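Local structure of cytoplasmic export protein 1 (Saccharomyces cerevisiae, 3VWA) at residues D207-V210 with N211-I215; R228-T232 with E233-S237; L270-R273 with E274-R277; V59-S62 with K63-I67. The protein takes part in nuclear tRNA export, binding tRNA and perhaps collecting it from export receptors at the nuclear pore for delivery to the translation machinery. All coordinates share one frame; numbering follows the deposited sequence.

Interaction 1 (D207-V210 with N211-I215); sequences DWIV and NVNMI
V210 O accepts the backbone N-H of M214, with V210 O to M214 N at 2.9 Å. The same oxygen is also touched by carbon, since M214 CG lies 3.1 Å from V210 O. M214 is modelled as selenomethionine. Its CG stands beside its own backbone N (chi1 -70°), which lays the first part of the chain against that carbonyl. Beyond CG the chain runs extended and crosses V210 obliquely, and its terminal CE meets V210 CG1 at 3.9 Å. Two residues earlier, V212 N bonds W208 O at 3.0 Å, in a nearly straight bond. The V212 side chain crowds this carbonyl too, with V212 CG2 3.4 Å from W208 O. On another side of the helix, I209 and N213 run alongside each other, and I209 CG2 touches N213 ND2 at 4.0 Å. Their backbones are joined by N213 N to I209 O, at 3.2 Å. These bonds build the first turns of helix 209-216. The W208 ring packs instead on L229 and W235, and its NE1 donates to T232 OG1. D207 OD2 bonds T234 OG1. The chemistry is therefore divided: main-chain bonds and methyl contacts fix the helix start, while the polar ends of D207 and W208 tie it to the segment just after helix 222-231 in the kinase-like domain.

Interaction 2 (R228-T232 with E233-S237); sequences RLENT and ETWRS
The W235 ring carries E230 on one face. E230 CA sits over the five-membered ring, 3.6 Å from its centroid and 10° off the normal, a CH-pi contact. E230 CG lies over the same ring system near its rim, 3.5 Å from W235 CE2. L229 O approaches obliquely, and L229 CB touches W235 CE3 at 4.1 Å. W235 CG points anti to its backbone N (chi1 -172°), which swings the indole back over the end of the preceding helix. The R236 guanidinium also folds back, with the carbonyl oxygens of E230 and N231 over one face. T232 joins the two helices. It is the N-cap of helix 233-237, and T232 OG1 accepts W235 N in a weak bond of 3.4 Å. That hydroxyl donates to L229 O at 2.6 Å, in the carbonyl plane and on a lone pair. L229 O is thus gripped twice, by T232 OG1 and T232 N. W208 NE1 is a further partner of the hydroxyl. The short corner between helices 222-231 and 233-237 lies against helix 106-122, where L117 meets both L229 and W235, and S114 meets W235.

Interaction 3 (L270-R273 with E274-R277); sequences LESR and EIFR
R277 NH1 sits over the centre of the R273 guanidinium, 3.8 Å above its plane. The two side chains cross at about a right angle, but their guanidinium planes are only 25° apart. In return R273 CG lies over a face of the R277 guanidinium, 3.5 Å from R277 NH1. The R273 chain bends at chi2 (62°), which turns its head back alongside the residues that follow. Water 1 lies in the plane of that head, at its edge. It accepts from R273 NH1 at 2.7 Å and bridges to F276 O. Further back, E274 folds toward the chain before it, and its OE2 comes within 3.2 Å of S272 CB. I275 CG1 touches S272 O, and I275 CG2 touches S272 CB at 3.7 Å. The backbone behind these groups is a short 3-10 turn that follows helix 255-271. I275 N bonds S272 O at 3.0 Å, and F276 N bonds R273 O at 3.1 Å. The turn is positioned by I275 and F276, which pack on L240 of helix 239-248 and L268 of helix 255-271. N105 ND2 bonds the carbonyls of I275 and R277. R273 NH2 makes salt bridges to E334 and D330. With R273 cut back to an alanine, E334 and D330 would probably lose their positive mate, and the R277 head would be freer to turn. The two acidic partners probably offset the positive charge, so that R277 NH1 can rest over the R273 head although both groups are cationic.

Interaction 4 (V59-S62 with K63-I67); sequences VHKS and KILKI
I64 provides the apolar contacts, lying between H60 and K61 one turn back. Its CD1 touches H60 CE1 at 3.5 Å and K61 CD at the same distance. I64 CG1 lies over the centre of the H60 ring, 4.2 Å above the plane. This placement follows from the I64 torsion (chi1 54°), which sets CG1 between the backbone N and the carbonyl carbon. K61 and I64 run alongside each other, and L65 CD1 adds a contact with K61 CB at 3.9 Å. Side-chain polar bonds come next. K61 bends at chi2 and chi4, and this carries its amine round to the imidazole. K61 NZ donates to H60 ND1 at 3.2 Å, 13° out of the ring plane. N57 OD1 is a second partner of that amine. If K61 were replaced by an alanine, H60 ND1 and N57 OD1 would probably lose the amine they share, and a gap would open beside I64. The backbone bonds belong to the last turns of helix 52-64. K63 N bonds V59 O, I64 N bonds H60 O, and L65 N bonds K61 O at 2.7 Å. L65 then leaves the helix. Water 2 bridges this end, donating to S62 O and to L65 O, each at 2.7 Å. S62 and V59 face strand 73-77 through T76. The bond at ND1 implies that this nitrogen offers a lone pair, so a neutral H60 would probably carry its proton on NE2. The imidazole is thus held at its edge by a lysine and covered on one face by an isoleucine.

Interaction 4 comes first along the chain, followed by interactions 1, 2 and 3. It closes helix 52-64, which packs on the sheet of the kinase-like part, and its centre lies 31 to 38 Å from the others. Interactions 1 and 2 are neighbours, with centres 12 Å apart, on helices 209-216, 222-231 and 233-237. They touch directly and form one helical corner. Interaction 3 follows helix 255-271, with its centre 20 Å from interaction 2 and no touch. It lies nearer the middle of the chain, before the helical pairs that include the HEAT repeats, and so on the way from the kinase-like part to the HEAT-repeat part.

Interaction 1 (D207-V210 with N211-I215)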
loop_
_atom_site.group_PDB
_atom_site.type_symbol
_atom_site.label_atom_id
_atom_site.label_comp_id
_atom_site.label_asym_id
_atom_site.label_seq_id
_atom_site.Cartn_x
_atom_site.Cartn_y
_atom_site.Cartn_z
ATOM N N ASP A 207 21.498 25.695 6.011
ATOM C CA ASP A 207 21.795 26.432 4.782
ATOM C C ASP A 207 20.552 26.998 4.098
ATOM O O ASP A 207 20.645 27.583 3.010
ATOM C CB ASP A 207 22.648 25.604 3.805
ATOM C CG ASP A 207 21.997 24.285 3.418
ATOM O OD1 ASP A 207 22.628 23.503 2.679
ATOM O OD2 ASP A 207 20.872 24.016 3.869
ATOM N N TRP A 208 19.395 26.842 4.733
ATOM C CA TRP A 208 18.182 27.502 4.242
ATOM C C TRP A 208 17.754 28.628 5.135
ATOM O O TRP A 208 16.831 29.366 4.804
ATOM C CB TRP A 208 17.034 26.490 4.089
ATOM C CG TRP A 208 17.185 25.542 2.899
ATOM C CD1 TRP A 208 18.339 25.283 2.129
ATOM C CD2 TRP A 208 16.160 24.687 2.330
ATOM N NE1 TRP A 208 18.071 24.363 1.129
ATOM C CE2 TRP A 208 16.789 23.973 1.190
ATOM C CE3 TRP A 208 14.805 24.460 2.606
ATOM C CZ2 TRP A 208 16.072 23.059 0.405
ATOM C CZ3 TRP A 208 14.099 23.548 1.795
ATOM C CH2 TRP A 208 14.721 22.857 0.747
ATOM N N ILE A 209 18.398 28.761 6.298
ATOM C CA ILE A 209 17.933 29.751 7.265
ATOM C C ILE A 209 17.854 31.161 6.683
ATOM O O ILE A 209 16.852 31.863 6.845
ATOM C CB ILE A 209 18.731 29.718 8.590
ATOM C CG1 ILE A 209 18.151 28.648 9.520
ATOM C CG2 ILE A 209 18.640 31.060 9.288
ATOM C CD1 ILE A 209 19.031 28.319 10.719
ATOM N N VAL A 210 18.880 31.570 5.958
ATOM C CA VAL A 210 18.939 32.975 5.604
ATOM C C VAL A 210 17.988 33.209 4.460
ATOM O O VAL A 210 17.257 34.215 4.439
ATOM C CB VAL A 210 20.356 33.434 5.233
ATOM C CG1 VAL A 210 20.292 34.744 4.461
ATOM C CG2 VAL A 210 21.211 33.568 6.495
ATOM N N ASN A 211 18.016 32.298 3.498
ATOM C CA ASN A 211 17.142 32.415 2.347
ATOM C C ASN A 211 15.679 32.557 2.768
ATOM O O ASN A 211 14.990 33.476 2.324
ATOM C CB ASN A 211 17.382 31.257 1.377
ATOM C CG ASN A 211 18.755 31.347 0.712
ATOM O OD1 ASN A 211 19.167 32.422 0.300
ATOM N ND2 ASN A 211 19.468 30.224 0.614
ATOM N N VAL A 212 15.222 31.696 3.671
ATOM C CA VAL A 212 13.837 31.741 4.143
ATOM C C VAL A 212 13.502 33.063 4.842
ATOM O O VAL A 212 12.368 33.579 4.720
ATOM C CB VAL A 212 13.534 30.530 5.054
ATOM C CG1 VAL A 212 12.247 30.714 5.848
ATOM C CG2 VAL A 212 13.472 29.250 4.223
ATOM N N ASN A 213 14.483 33.608 5.579
ATOM C CA ASN A 213 14.299 34.881 6.267
ATOM C C ASN A 213 14.118 36.011 5.301
ATOM O O ASN A 213 13.300 36.890 5.510
ATOM C CB ASN A 213 15.481 35.198 7.156
ATOM C CG ASN A 213 15.370 34.527 8.468
ATOM O OD1 ASN A 213 14.288 34.110 8.865
ATOM N ND2 ASN A 213 16.486 34.407 9.165
HETATM N N MSE A 214 14.896 35.967 4.235
HETATM C CA MSE A 214 14.823 36.953 3.182
HETATM C C MSE A 214 13.425 37.015 2.607
HETATM O O MSE A 214 12.829 38.095 2.554
HETATM C CB MSE A 214 15.853 36.548 2.150
HETATM C CG MSE A 214 17.269 36.753 2.698
HETATM SE SE MSE A 214 18.483 36.698 1.141
HETATM C CE MSE A 214 20.095 37.614 1.864
ATOM N N ILE A 215 12.874 35.873 2.195
ATOM C CA ILE A 215 11.537 35.880 1.598
ATOM C C ILE A 215 10.500 36.220 2.665
ATOM O O ILE A 215 9.472 36.817 2.368
ATOM C CB ILE A 215 11.140 34.553 0.883
ATOM C CG1 ILE A 215 11.155 33.341 1.822
ATOM C CG2 ILE A 215 12.016 34.281 -0.308
ATOM C CD1 ILE A 215 10.565 32.093 1.186
#

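Interaction 2 (R228-T232 with E233-S237)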
loop_
_atom_site.group_PDB
_atom_site.type_symbol
_atom_site.label_atom_id
_atom_site.label_comp_id
_atom_site.label_asym_id
_atom_site.label_seq_id
_atom_site.Cartn_x
_atom_site.Cartn_y
_atom_site.Cartn_z
ATOM N N ARG A 228 18.598 30.033 -5.191
ATOM C CA ARG A 228 19.536 29.971 -4.059
ATOM C C ARG A 228 19.479 28.598 -3.418
ATOM O O ARG A 228 20.511 27.925 -3.195
ATOM C CB ARG A 228 19.227 31.073 -3.033
ATOM C CG ARG A 228 19.580 32.448 -3.557
ATOM C CD ARG A 228 18.964 33.562 -2.732
ATOM N NE ARG A 228 19.504 34.872 -3.095
ATOM C CZ ARG A 228 20.286 35.626 -2.316
ATOM N NH1 ARG A 228 20.623 35.225 -1.098
ATOM N NH2 ARG A 228 20.716 36.804 -2.748
ATOM N N LEU A 229 18.250 28.177 -3.159
ATOM C CA LEU A 229 17.950 26.902 -2.560
ATOM C C LEU A 229 18.448 25.776 -3.467
ATOM O O LEU A 229 19.067 24.814 -3.002
ATOM C CB LEU A 229 16.416 26.827 -2.354
ATOM C CG LEU A 229 15.830 26.621 -0.950
ATOM C CD1 LEU A 229 16.295 27.654 0.064
ATOM C CD2 LEU A 229 14.294 26.529 -0.953
ATOM N N GLU A 230 18.200 25.909 -4.768
ATOM C CA GLU A 230 18.649 24.903 -5.729
ATOM C C GLU A 230 20.154 24.702 -5.669
ATOM O O GLU A 230 20.665 23.620 -6.002
ATOM C CB GLU A 230 18.210 25.245 -7.143
ATOM C CG GLU A 230 16.732 24.936 -7.359
ATOM C CD GLU A 230 16.178 25.408 -8.691
ATOM O OE1 GLU A 230 16.945 25.694 -9.627
ATOM O OE2 GLU A 230 14.945 25.495 -8.799
ATOM N N ASN A 231 20.846 25.738 -5.203
ATOM C CA ASN A 231 22.275 25.689 -5.081
ATOM C C ASN A 231 22.801 25.100 -3.782
ATOM O O ASN A 231 23.974 24.721 -3.702
ATOM C CB ASN A 231 22.881 27.066 -5.318
ATOM C CG ASN A 231 23.831 27.065 -6.484
ATOM O OD1 ASN A 231 23.405 26.940 -7.649
ATOM N ND2 ASN A 231 25.143 27.161 -6.185
ATOM N N THR A 232 21.945 24.987 -2.778
ATOM C CA THR A 232 22.442 24.621 -1.471
ATOM C C THR A 232 22.774 23.127 -1.423
ATOM O O THR A 232 22.306 22.334 -2.257
ATOM C CB THR A 232 21.415 24.956 -0.403
ATOM O OG1 THR A 232 20.203 24.229 -0.682
ATOM C CG2 THR A 232 21.159 26.437 -0.400
ATOM N N GLU A 233 23.579 22.749 -0.442
ATOM C CA GLU A 233 23.961 21.351 -0.268
ATOM C C GLU A 233 22.716 20.507 0.048
ATOM O O GLU A 233 22.592 19.396 -0.435
ATOM C CB GLU A 233 25.065 21.215 0.797
ATOM C CG GLU A 233 25.517 19.781 1.110
ATOM C CD GLU A 233 26.094 18.989 -0.089
ATOM O OE1 GLU A 233 26.038 17.723 -0.065
ATOM O OE2 GLU A 233 26.602 19.606 -1.065
ATOM N N THR A 234 21.799 21.061 0.840
ATOM C CA THR A 234 20.551 20.365 1.213
ATOM C C THR A 234 19.753 19.921 -0.003
ATOM O O THR A 234 19.407 18.744 -0.159
ATOM C CB THR A 234 19.690 21.266 2.096
ATOM O OG1 THR A 234 20.421 21.534 3.286
ATOM C CG2 THR A 234 18.296 20.640 2.442
ATOM N N TRP A 235 19.492 20.880 -0.874
ATOM C CA TRP A 235 18.770 20.618 -2.077
ATOM C C TRP A 235 19.378 19.524 -2.913
ATOM O O TRP A 235 18.656 18.680 -3.403
ATOM C CB TRP A 235 18.624 21.901 -2.855
ATOM C CG TRP A 235 17.715 21.803 -4.055
ATOM C CD1 TRP A 235 18.007 21.219 -5.286
ATOM C CD2 TRP A 235 16.347 22.335 -4.213
ATOM N NE1 TRP A 235 16.960 21.330 -6.136
ATOM C CE2 TRP A 235 15.933 21.974 -5.577
ATOM C CE3 TRP A 235 15.470 23.014 -3.405
ATOM C CZ2 TRP A 235 14.689 22.324 -6.097
ATOM C CZ3 TRP A 235 14.212 23.336 -3.917
ATOM C CH2 TRP A 235 13.836 23.007 -5.245
ATOM N N ARG A 236 20.701 19.523 -3.065
ATOM C CA ARG A 236 21.409 18.667 -4.013
ATOM C C ARG A 236 21.630 17.300 -3.399
ATOM O O ARG A 236 21.829 16.334 -4.109
ATOM C CB ARG A 236 22.778 19.278 -4.374
ATOM C CG ARG A 236 22.749 20.540 -5.247
ATOM C CD ARG A 236 24.177 20.892 -5.696
ATOM N NE ARG A 236 24.288 22.012 -6.649
ATOM C CZ ARG A 236 25.023 23.113 -6.436
ATOM N NH1 ARG A 236 25.075 24.087 -7.345
ATOM N NH2 ARG A 236 25.713 23.246 -5.306
ATOM N N SER A 237 21.652 17.252 -2.067
ATOM C CA SER A 237 21.701 16.008 -1.275
ATOM C C SER A 237 20.367 15.228 -1.279
ATOM O O SER A 237 20.373 14.010 -1.056
ATOM C CB SER A 237 22.036 16.315 0.209
ATOM O OG SER A 237 23.413 16.665 0.343
#

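Interaction 3 (L270-R273 with E274-R277)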
loop_
_atom_site.group_PDB
_atom_site.type_symbol
_atom_site.label_atom_id
_atom_site.label_comp_id
_atom_site.label_asym_id
_atom_site.label_seq_id
_atom_site.Cartn_x
_atom_site.Cartn_y
_atom_site.Cartn_z
ATOM N N LEU A 270 17.154 -0.281 -1.070
ATOM C CA LEU A 270 18.194 -1.030 -0.352
ATOM C C LEU A 270 19.062 -0.181 0.648
ATOM O O LEU A 270 19.197 -0.559 1.850
ATOM C CB LEU A 270 19.065 -1.790 -1.345
ATOM C CG LEU A 270 18.297 -2.866 -2.137
ATOM C CD1 LEU A 270 19.261 -3.604 -3.076
ATOM C CD2 LEU A 270 17.551 -3.845 -1.191
ATOM N N GLU A 271 19.569 0.968 0.180
ATOM C CA GLU A 271 20.531 1.760 0.947
ATOM C C GLU A 271 19.895 2.744 1.960
ATOM O O GLU A 271 20.576 3.151 2.916
ATOM C CB GLU A 271 21.507 2.550 0.048
ATOM C CG GLU A 271 22.035 1.835 -1.209
ATOM C CD GLU A 271 23.364 1.112 -1.031
ATOM O OE1 GLU A 271 23.385 0.047 -0.367
ATOM O OE2 GLU A 271 24.393 1.604 -1.584
ATOM N N SER A 272 18.658 3.186 1.700
ATOM C CA SER A 272 17.892 4.128 2.567
ATOM C C SER A 272 16.406 3.886 2.499
ATOM O O SER A 272 15.614 4.759 2.110
ATOM C CB SER A 272 18.133 5.601 2.262
ATOM O OG SER A 272 18.798 5.780 1.042
ATOM N N ARG A 273 16.036 2.698 2.908
ATOM C CA ARG A 273 14.616 2.372 3.077
ATOM C C ARG A 273 13.801 3.494 3.709
ATOM O O ARG A 273 12.652 3.796 3.271
ATOM C CB ARG A 273 14.543 1.064 3.858
ATOM C CG ARG A 273 13.168 0.503 4.123
ATOM C CD ARG A 273 12.499 0.175 2.799
ATOM N NE ARG A 273 11.148 -0.324 2.955
ATOM C CZ ARG A 273 10.068 0.409 3.141
ATOM N NH1 ARG A 273 10.177 1.719 3.242
ATOM N NH2 ARG A 273 8.857 -0.175 3.198
ATOM N N GLU A 274 14.385 4.153 4.732
ATOM C CA GLU A 274 13.623 5.157 5.521
ATOM C C GLU A 274 13.118 6.319 4.674
ATOM O O GLU A 274 12.117 7.010 5.016
ATOM C CB GLU A 274 14.469 5.659 6.776
ATOM C CG GLU A 274 15.751 6.487 6.490
ATOM C CD GLU A 274 16.908 5.727 5.809
ATOM O OE1 GLU A 274 16.849 4.487 5.664
ATOM O OE2 GLU A 274 17.935 6.355 5.410
ATOM N N ILE A 275 13.763 6.575 3.543
ATOM C CA ILE A 275 13.366 7.766 2.819
ATOM C C ILE A 275 11.969 7.588 2.165
ATOM O O ILE A 275 11.342 8.534 1.809
ATOM C CB ILE A 275 14.399 8.267 1.806
ATOM C CG1 ILE A 275 14.395 7.322 0.559
ATOM C CG2 ILE A 275 15.791 8.503 2.484
ATOM C CD1 ILE A 275 15.263 7.856 -0.561
ATOM N N PHE A 276 11.462 6.384 2.139
ATOM C CA PHE A 276 10.138 6.152 1.588
ATOM C C PHE A 276 9.075 6.021 2.695
ATOM O O PHE A 276 7.929 5.623 2.422
ATOM C CB PHE A 276 10.172 4.887 0.719
ATOM C CG PHE A 276 11.128 4.983 -0.416
ATOM C CD1 PHE A 276 10.838 5.782 -1.513
ATOM C CD2 PHE A 276 12.340 4.300 -0.385
ATOM C CE1 PHE A 276 11.750 5.890 -2.575
ATOM C CE2 PHE A 276 13.245 4.370 -1.445
ATOM C CZ PHE A 276 12.950 5.172 -2.548
ATOM N N ARG A 277 9.408 6.416 3.921
ATOM C CA ARG A 277 8.401 6.315 5.018
ATOM C C ARG A 277 8.010 7.688 5.409
ATOM O O ARG A 277 8.799 8.599 5.218
ATOM C CB ARG A 277 8.991 5.658 6.263
ATOM C CG ARG A 277 9.301 4.197 6.109
ATOM C CD ARG A 277 9.604 3.507 7.433
ATOM N NE ARG A 277 9.823 2.094 7.113
ATOM C CZ ARG A 277 10.982 1.464 7.254
ATOM N NH1 ARG A 277 11.088 0.179 6.894
ATOM N NH2 ARG A 277 12.026 2.115 7.788
HETATM O O HOH W 1 7.889 3.139 3.116
#

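Interaction 4 (V59-S62 with K63-I67)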
loop_
_atom_site.group_PDB
_atom_site.type_symbol
_atom_site.label_atom_id
_atom_site.label_comp_id
_atom_site.label_asym_id
_atom_site.label_seq_id
_atom_site.Cartn_x
_atom_site.Cartn_y
_atom_site.Cartn_z
ATOM N N VAL A 59 -13.436 31.730 -9.151
ATOM C CA VAL A 59 -14.036 31.042 -10.282
ATOM C C VAL A 59 -13.369 31.363 -11.621
ATOM O O VAL A 59 -13.048 30.459 -12.389
ATOM C CB VAL A 59 -15.542 31.326 -10.404
ATOM C CG1 VAL A 59 -16.088 30.832 -11.767
ATOM C CG2 VAL A 59 -16.279 30.655 -9.257
ATOM N N HIS A 60 -13.144 32.646 -11.884
ATOM C CA HIS A 60 -12.641 33.085 -13.190
ATOM C C HIS A 60 -11.219 32.613 -13.409
ATOM O O HIS A 60 -10.856 32.040 -14.452
ATOM C CB HIS A 60 -12.775 34.620 -13.291
ATOM C CG HIS A 60 -12.177 35.201 -14.545
ATOM N ND1 HIS A 60 -11.133 36.045 -14.519
ATOM C CD2 HIS A 60 -12.492 34.998 -15.891
ATOM C CE1 HIS A 60 -10.794 36.380 -15.783
ATOM N NE2 HIS A 60 -11.626 35.730 -16.619
ATOM N N LYS A 61 -10.386 32.811 -12.406
ATOM C CA LYS A 61 -8.999 32.332 -12.508
ATOM C C LYS A 61 -8.903 30.801 -12.637
ATOM O O LYS A 61 -8.157 30.284 -13.425
ATOM C CB LYS A 61 -8.169 32.879 -11.362
ATOM C CG LYS A 61 -8.064 34.397 -11.391
ATOM C CD LYS A 61 -7.599 34.889 -12.771
ATOM C CE LYS A 61 -7.281 36.380 -12.824
ATOM N NZ LYS A 61 -8.495 37.185 -13.156
ATOM N N SER A 62 -9.711 30.083 -11.885
ATOM C CA SER A 62 -9.838 28.638 -12.081
ATOM C C SER A 62 -10.097 28.291 -13.545
ATOM O O SER A 62 -9.416 27.435 -14.095
ATOM C CB SER A 62 -10.974 28.110 -11.241
ATOM O OG SER A 62 -10.636 28.321 -9.901
ATOM N N LYS A 63 -11.076 28.964 -14.153
ATOM C CA LYS A 63 -11.445 28.721 -15.541
ATOM C C LYS A 63 -10.291 29.017 -16.477
ATOM O O LYS A 63 -10.032 28.246 -17.382
ATOM C CB LYS A 63 -12.689 29.535 -15.959
ATOM C CG LYS A 63 -14.020 28.782 -15.915
ATOM C CD LYS A 63 -15.108 29.511 -16.724
ATOM C CE LYS A 63 -15.077 29.105 -18.202
ATOM N NZ LYS A 63 -15.863 30.021 -19.097
ATOM N N ILE A 64 -9.581 30.110 -16.248
ATOM C CA ILE A 64 -8.599 30.563 -17.241
ATOM C C ILE A 64 -7.147 30.175 -16.987
ATOM O O ILE A 64 -6.333 30.199 -17.920
ATOM C CB ILE A 64 -8.646 32.098 -17.433
ATOM C CG1 ILE A 64 -8.479 32.804 -16.078
ATOM C CG2 ILE A 64 -9.936 32.507 -18.145
ATOM C CD1 ILE A 64 -8.018 34.234 -16.214
ATOM N N LEU A 65 -6.780 29.893 -15.739
ATOM C CA LEU A 65 -5.356 29.637 -15.474
ATOM C C LEU A 65 -4.986 28.161 -15.668
ATOM O O LEU A 65 -5.626 27.281 -15.098
ATOM C CB LEU A 65 -4.945 30.110 -14.081
ATOM C CG LEU A 65 -5.110 31.560 -13.661
ATOM C CD1 LEU A 65 -4.547 31.708 -12.251
ATOM C CD2 LEU A 65 -4.428 32.506 -14.620
ATOM N N LYS A 66 -3.990 27.908 -16.507
ATOM C CA LYS A 66 -3.540 26.554 -16.828
ATOM C C LYS A 66 -2.138 26.428 -16.281
ATOM O O LYS A 66 -1.142 26.576 -17.013
ATOM C CB LYS A 66 -3.499 26.313 -18.350
ATOM C CG LYS A 66 -4.720 25.599 -18.915
ATOM C CD LYS A 66 -5.823 26.589 -19.233
ATOM C CE LYS A 66 -7.082 25.872 -19.690
ATOM N NZ LYS A 66 -8.273 26.562 -19.129
ATOM N N ILE A 67 -2.056 26.186 -14.983
ATOM C CA ILE A 67 -0.767 26.255 -14.324
ATOM C C ILE A 67 -0.555 24.886 -13.702
ATOM O O ILE A 67 -1.337 24.439 -12.863
ATOM C CB ILE A 67 -0.711 27.412 -13.298
ATOM C CG1 ILE A 67 -1.257 28.704 -13.902
ATOM C CG2 ILE A 67 0.695 27.594 -12.713
ATOM C CD1 ILE A 67 -0.218 29.594 -14.543
HETATM O O HOH W 2 -7.190 26.250 -13.213
#